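Local atomic coordinates of TRAP dicarboxylate transporter-DctP subunit (Desulfovibrio salexigens, PDB entry 4N6D), a protein that probably captures a small organic acid in the periplasm and delivers it to a TRAP-type membrane transporter for uptake. Residues N160-S172 with L182-T194. Numbering follows the deposited sequence.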
loop_
_atom_site.group_PDB
_atom_site.type_symbol
_atom_site.label_atom_id
_atom_site.label_comp_id
_atom_site.label_asym_id
_atom_site.label_seq_id
_atom_site.Cartn_x
_atom_site.Cartn_y
_atom_site.Cartn_z
ATOM N N ASN A 160 -1.095 -2.911 25.210
ATOM C CA ASN A 160 -0.996 -1.481 25.478
ATOM C C ASN A 160 0.388 -0.960 25.133
ATOM O O ASN A 160 1.274 -1.713 24.708
ATOM C CB ASN A 160 -1.308 -1.202 26.947
ATOM C CG ASN A 160 -0.411 -1.986 27.884
ATOM O OD1 ASN A 160 0.803 -2.053 27.679
ATOM N ND2 ASN A 160 -1.004 -2.604 28.901
ATOM N N LEU A 161 0.580 0.338 25.301
ATOM C CA LEU A 161 1.846 0.931 24.908
ATOM C C LEU A 161 3.008 0.503 25.776
ATOM O O LEU A 161 4.149 0.489 25.318
ATOM C CB LEU A 161 1.735 2.449 24.925
ATOM C CG LEU A 161 1.019 3.016 23.719
ATOM C CD1 LEU A 161 0.913 4.519 23.906
ATOM C CD2 LEU A 161 1.740 2.686 22.416
ATOM N N ASP A 162 2.737 0.172 27.032
ATOM C CA ASP A 162 3.803 -0.272 27.909
ATOM C C ASP A 162 4.398 -1.576 27.379
ATOM O O ASP A 162 5.594 -1.805 27.500
ATOM C CB ASP A 162 3.305 -0.427 29.343
ATOM C CG ASP A 162 4.420 -0.746 30.326
ATOM O OD1 ASP A 162 5.327 0.100 30.502
ATOM O OD2 ASP A 162 4.375 -1.837 30.937
ATOM N N ASP A 163 3.561 -2.397 26.754
ATOM C CA ASP A 163 4.013 -3.679 26.200
ATOM C C ASP A 163 5.002 -3.504 25.035
ATOM O O ASP A 163 5.742 -4.438 24.719
ATOM C CB ASP A 163 2.822 -4.505 25.723
ATOM C CG ASP A 163 1.958 -5.001 26.853
ATOM O OD1 ASP A 163 2.475 -5.212 27.974
ATOM O OD2 ASP A 163 0.743 -5.204 26.613
ATOM N N LEU A 164 5.020 -2.327 24.413
ATOM C CA LEU A 164 5.946 -2.045 23.310
ATOM C C LEU A 164 7.314 -1.565 23.777
ATOM O O LEU A 164 8.261 -1.561 22.994
ATOM C CB LEU A 164 5.379 -0.996 22.349
ATOM C CG LEU A 164 4.352 -1.488 21.340
ATOM C CD1 LEU A 164 3.828 -0.333 20.545
ATOM C CD2 LEU A 164 4.939 -2.552 20.410
ATOM N N LYS A 165 7.427 -1.162 25.042
ATOM C CA LYS A 165 8.668 -0.569 25.520
ATOM C C LYS A 165 9.796 -1.559 25.406
ATOM O O LYS A 165 9.768 -2.621 26.020
ATOM C CB LYS A 165 8.556 -0.110 26.974
ATOM C CG LYS A 165 7.451 0.911 27.238
ATOM C CD LYS A 165 7.612 2.187 26.427
ATOM C CE LYS A 165 6.680 3.277 26.948
ATOM N NZ LYS A 165 6.626 4.440 26.036
ATOM N N GLY A 166 10.795 -1.213 24.608
ATOM C CA GLY A 166 11.973 -2.046 24.466
ATOM C C GLY A 166 11.738 -3.306 23.659
ATOM O O GLY A 166 12.614 -4.167 23.594
ATOM N N LEU A 167 10.576 -3.412 23.019
ATOM C CA LEU A 167 10.235 -4.628 22.280
ATOM C C LEU A 167 10.908 -4.631 20.917
ATOM O O LEU A 167 10.717 -3.703 20.138
ATOM C CB LEU A 167 8.730 -4.742 22.082
ATOM C CG LEU A 167 8.268 -6.096 21.541
ATOM C CD1 LEU A 167 8.456 -7.185 22.572
ATOM C CD2 LEU A 167 6.814 -6.014 21.135
ATOM N N GLU A 168 11.672 -5.687 20.628
ATOM C CA GLU A 168 12.340 -5.811 19.344
ATOM C C GLU A 168 11.360 -6.248 18.250
ATOM O O GLU A 168 10.751 -7.313 18.344
ATOM C CB GLU A 168 13.488 -6.817 19.460
ATOM C CG GLU A 168 14.588 -6.396 20.418
ATOM C CD GLU A 168 14.334 -6.765 21.889
ATOM O OE1 GLU A 168 13.267 -7.325 22.240
ATOM O OE2 GLU A 168 15.233 -6.472 22.705
ATOM N N VAL A 169 11.176 -5.412 17.223
ATOM C CA VAL A 169 10.198 -5.682 16.163
ATOM C C VAL A 169 10.809 -5.413 14.789
ATOM O O VAL A 169 11.453 -4.397 14.571
ATOM C CB VAL A 169 8.940 -4.788 16.304
ATOM C CG1 VAL A 169 7.943 -5.062 15.190
ATOM C CG2 VAL A 169 8.264 -4.982 17.679
ATOM N N ARG A 170 10.637 -6.349 13.875
ATOM C CA ARG A 170 11.150 -6.204 12.533
ATOM C C ARG A 170 10.387 -5.104 11.815
ATOM O O ARG A 170 9.149 -5.109 11.749
ATOM C CB ARG A 170 10.988 -7.522 11.795
ATOM C CG ARG A 170 11.800 -7.629 10.546
ATOM C CD ARG A 170 10.972 -7.337 9.333
ATOM N NE ARG A 170 11.759 -7.549 8.116
ATOM C CZ ARG A 170 11.315 -7.303 6.891
ATOM N NH1 ARG A 170 10.081 -6.853 6.717
ATOM N NH2 ARG A 170 12.104 -7.512 5.844
ATOM N N ALA A 171 11.133 -4.157 11.265
ATOM C CA ALA A 171 10.549 -3.028 10.579
ATOM C C ALA A 171 11.605 -2.291 9.768
ATOM O O ALA A 171 12.802 -2.466 9.973
ATOM C CB ALA A 171 9.949 -2.080 11.590
ATOM N N SER A 172 11.141 -1.430 8.872
ATOM C CA SER A 172 12.026 -0.584 8.114
ATOM C C SER A 172 11.303 0.725 7.839
ATOM O O SER A 172 10.125 0.869 8.176
ATOM C CB SER A 172 12.380 -1.239 6.782
ATOM O OG SER A 172 11.247 -1.254 5.930
ATOM N N LEU A 182 7.566 5.199 19.737
ATOM C CA LEU A 182 6.756 4.529 20.763
ATOM C C LEU A 182 7.614 3.806 21.800
ATOM O O LEU A 182 7.099 3.102 22.662
ATOM C CB LEU A 182 5.802 3.536 20.107
ATOM C CG LEU A 182 4.818 4.149 19.112
ATOM C CD1 LEU A 182 3.912 3.087 18.563
ATOM C CD2 LEU A 182 4.002 5.265 19.756
ATOM N N GLY A 183 8.928 3.979 21.729
ATOM C CA GLY A 183 9.805 3.398 22.719
ATOM C C GLY A 183 10.175 1.948 22.469
ATOM O O GLY A 183 10.760 1.301 23.339
ATOM N N ALA A 184 9.852 1.449 21.280
ATOM C CA ALA A 184 10.158 0.069 20.902
ATOM C C ALA A 184 11.507 0.032 20.210
ATOM O O ALA A 184 12.122 1.075 19.997
ATOM C CB ALA A 184 9.070 -0.470 19.967
ATOM N N THR A 185 11.954 -1.158 19.821
ATOM C CA THR A 185 13.282 -1.319 19.221
ATOM C C THR A 185 13.162 -1.911 17.824
ATOM O O THR A 185 13.110 -3.134 17.667
ATOM C CB THR A 185 14.168 -2.210 20.105
ATOM O OG1 THR A 185 14.195 -1.665 21.423
ATOM C CG2 THR A 185 15.595 -2.287 19.572
ATOM N N PRO A 186 13.098 -1.043 16.795
ATOM C CA PRO A 186 12.970 -1.552 15.431
ATOM C C PRO A 186 14.253 -2.225 14.994
ATOM O O PRO A 186 15.346 -1.739 15.288
ATOM C CB PRO A 186 12.707 -0.296 14.595
ATOM C CG PRO A 186 13.244 0.822 15.393
ATOM C CD PRO A 186 13.153 0.427 16.836
ATOM N N VAL A 187 14.120 -3.358 14.316
ATOM C CA VAL A 187 15.278 -4.077 13.819
ATOM C C VAL A 187 15.066 -4.332 12.338
ATOM O O VAL A 187 14.010 -4.800 11.939
ATOM C CB VAL A 187 15.450 -5.432 14.527
ATOM C CG1 VAL A 187 16.673 -6.171 13.993
ATOM C CG2 VAL A 187 15.559 -5.244 16.038
ATOM N N SER A 188 16.056 -4.022 11.514
ATOM C CA SER A 188 15.961 -4.360 10.096
ATOM C C SER A 188 16.618 -5.705 9.844
ATOM O O SER A 188 17.694 -6.001 10.368
ATOM C CB SER A 188 16.584 -3.275 9.216
ATOM O OG SER A 188 15.725 -2.135 9.153
ATOM N N MET A 189 15.952 -6.541 9.065
ATOM C CA MET A 189 16.528 -7.823 8.701
ATOM C C MET A 189 15.677 -8.432 7.623
ATOM O O MET A 189 14.493 -8.110 7.518
ATOM C CB MET A 189 16.552 -8.751 9.903
ATOM C CG MET A 189 15.166 -9.141 10.402
ATOM S SD MET A 189 15.305 -10.534 11.562
ATOM C CE MET A 189 16.704 -10.024 12.565
ATOM N N PRO A 190 16.268 -9.331 6.827
ATOM C CA PRO A 190 15.532 -9.890 5.694
ATOM C C PRO A 190 14.352 -10.737 6.139
ATOM O O PRO A 190 14.445 -11.464 7.133
ATOM C CB PRO A 190 16.577 -10.755 4.993
ATOM C CG PRO A 190 17.889 -10.165 5.389
ATOM C CD PRO A 190 17.703 -9.669 6.785
ATOM N N MET A 191 13.253 -10.640 5.404
ATOM C CA MET A 191 12.057 -11.401 5.725
ATOM C C MET A 191 12.437 -12.878 5.926
ATOM O O MET A 191 11.928 -13.543 6.841
ATOM C CB MET A 191 11.015 -11.224 4.614
ATOM C CG MET A 191 9.610 -11.695 4.966
ATOM S SD MET A 191 8.850 -10.781 6.326
ATOM C CE MET A 191 7.950 -9.462 5.510
ATOM N N SER A 192 13.354 -13.373 5.095
ATOM C CA SER A 192 13.812 -14.762 5.186
ATOM C C SER A 192 14.494 -15.123 6.516
ATOM O O SER A 192 14.472 -16.285 6.927
ATOM C CB SER A 192 14.775 -15.076 4.038
ATOM O OG SER A 192 15.982 -14.340 4.168
ATOM N N ALA A 193 15.111 -14.146 7.178
ATOM C CA ALA A 193 15.839 -14.419 8.422
ATOM C C ALA A 193 14.957 -14.227 9.656
ATOM O O ALA A 193 15.355 -14.540 10.787
ATOM C CB ALA A 193 17.072 -13.520 8.522
ATOM N N THR A 194 13.756 -13.719 9.429
ATOM C CA THR A 194 12.900 -13.267 10.520
ATOM C C THR A 194 12.337 -14.421 11.350
ATOM O O THR A 194 12.346 -14.348 12.580
ATOM C CB THR A 194 11.834 -12.360 9.973
ATOM O OG1 THR A 194 12.479 -11.364 9.163
ATOM C CG2 THR A 194 11.062 -11.673 11.097
HETATM O O HOH W 1 4.724 4.983 24.201
HETATM O O HOH W 2 15.222 -3.006 23.495
HETATM O O HOH W 3 13.739 -4.946 7.896
#
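Arg170 reaches along segment 182-194 and ends on the backbone carbonyl of Met189. Its CB lies 4.1 Å from Val187 O, and CG, held anti to the backbone N (chi1 -164°), packs against Met189 CG at 3.7 Å, with Thr194 CG2 also close by. The chain bends at chi2, bringing CD past Met189 O and presenting the NE side of the guanidinium to that oxygen. NE (2.9 Å) and NH2 (3.0 Å) of Arg170 both donate to Met189 O, so that one oxygen takes two N-H groups from the same guanidinium edge. The oxygen lies only 7° out of the guanidinium plane, and NE approaches nearly along the C=O axis. NH1 instead meets Met191 CE at 3.6 Å, while Met191 SD sits off-centre above one face of the guanidinium; a water lies over the opposite face.

The backbones behind this side chain are parallel strands 168-170 and 185-187, joined by helix 173-181 in a beta-alpha-beta unit of the solute-binding fold. Their register rests on an alternating ladder: Thr185 N to Leu167 O, Val169 N to Thr185 O, Val187 N to Val169 O and Ala171 N to Val187 O. Strand 168-170 is further bonded through its backbone, Glu168 to Lys204 and Arg170 to Gly205 and Phe207, and the Glu168 carboxylate forms a salt bridge with Lys204.

Before the strands, Gly183, the C-prime residue of the Schellman motif ending helix 173-181, accepts an almost straight bond (172°) from Gly166 N to its O, 2.8 Å away. Gly166 lies within the type II turn Leu164-Leu167. Beside it, Leu164 CD1 meets Leu182 CD1 at 4.0 Å, the two side chains crossing at a slant, and Leu161 extends this apolar patch to helix 294-317 through Ala299 and Ile300.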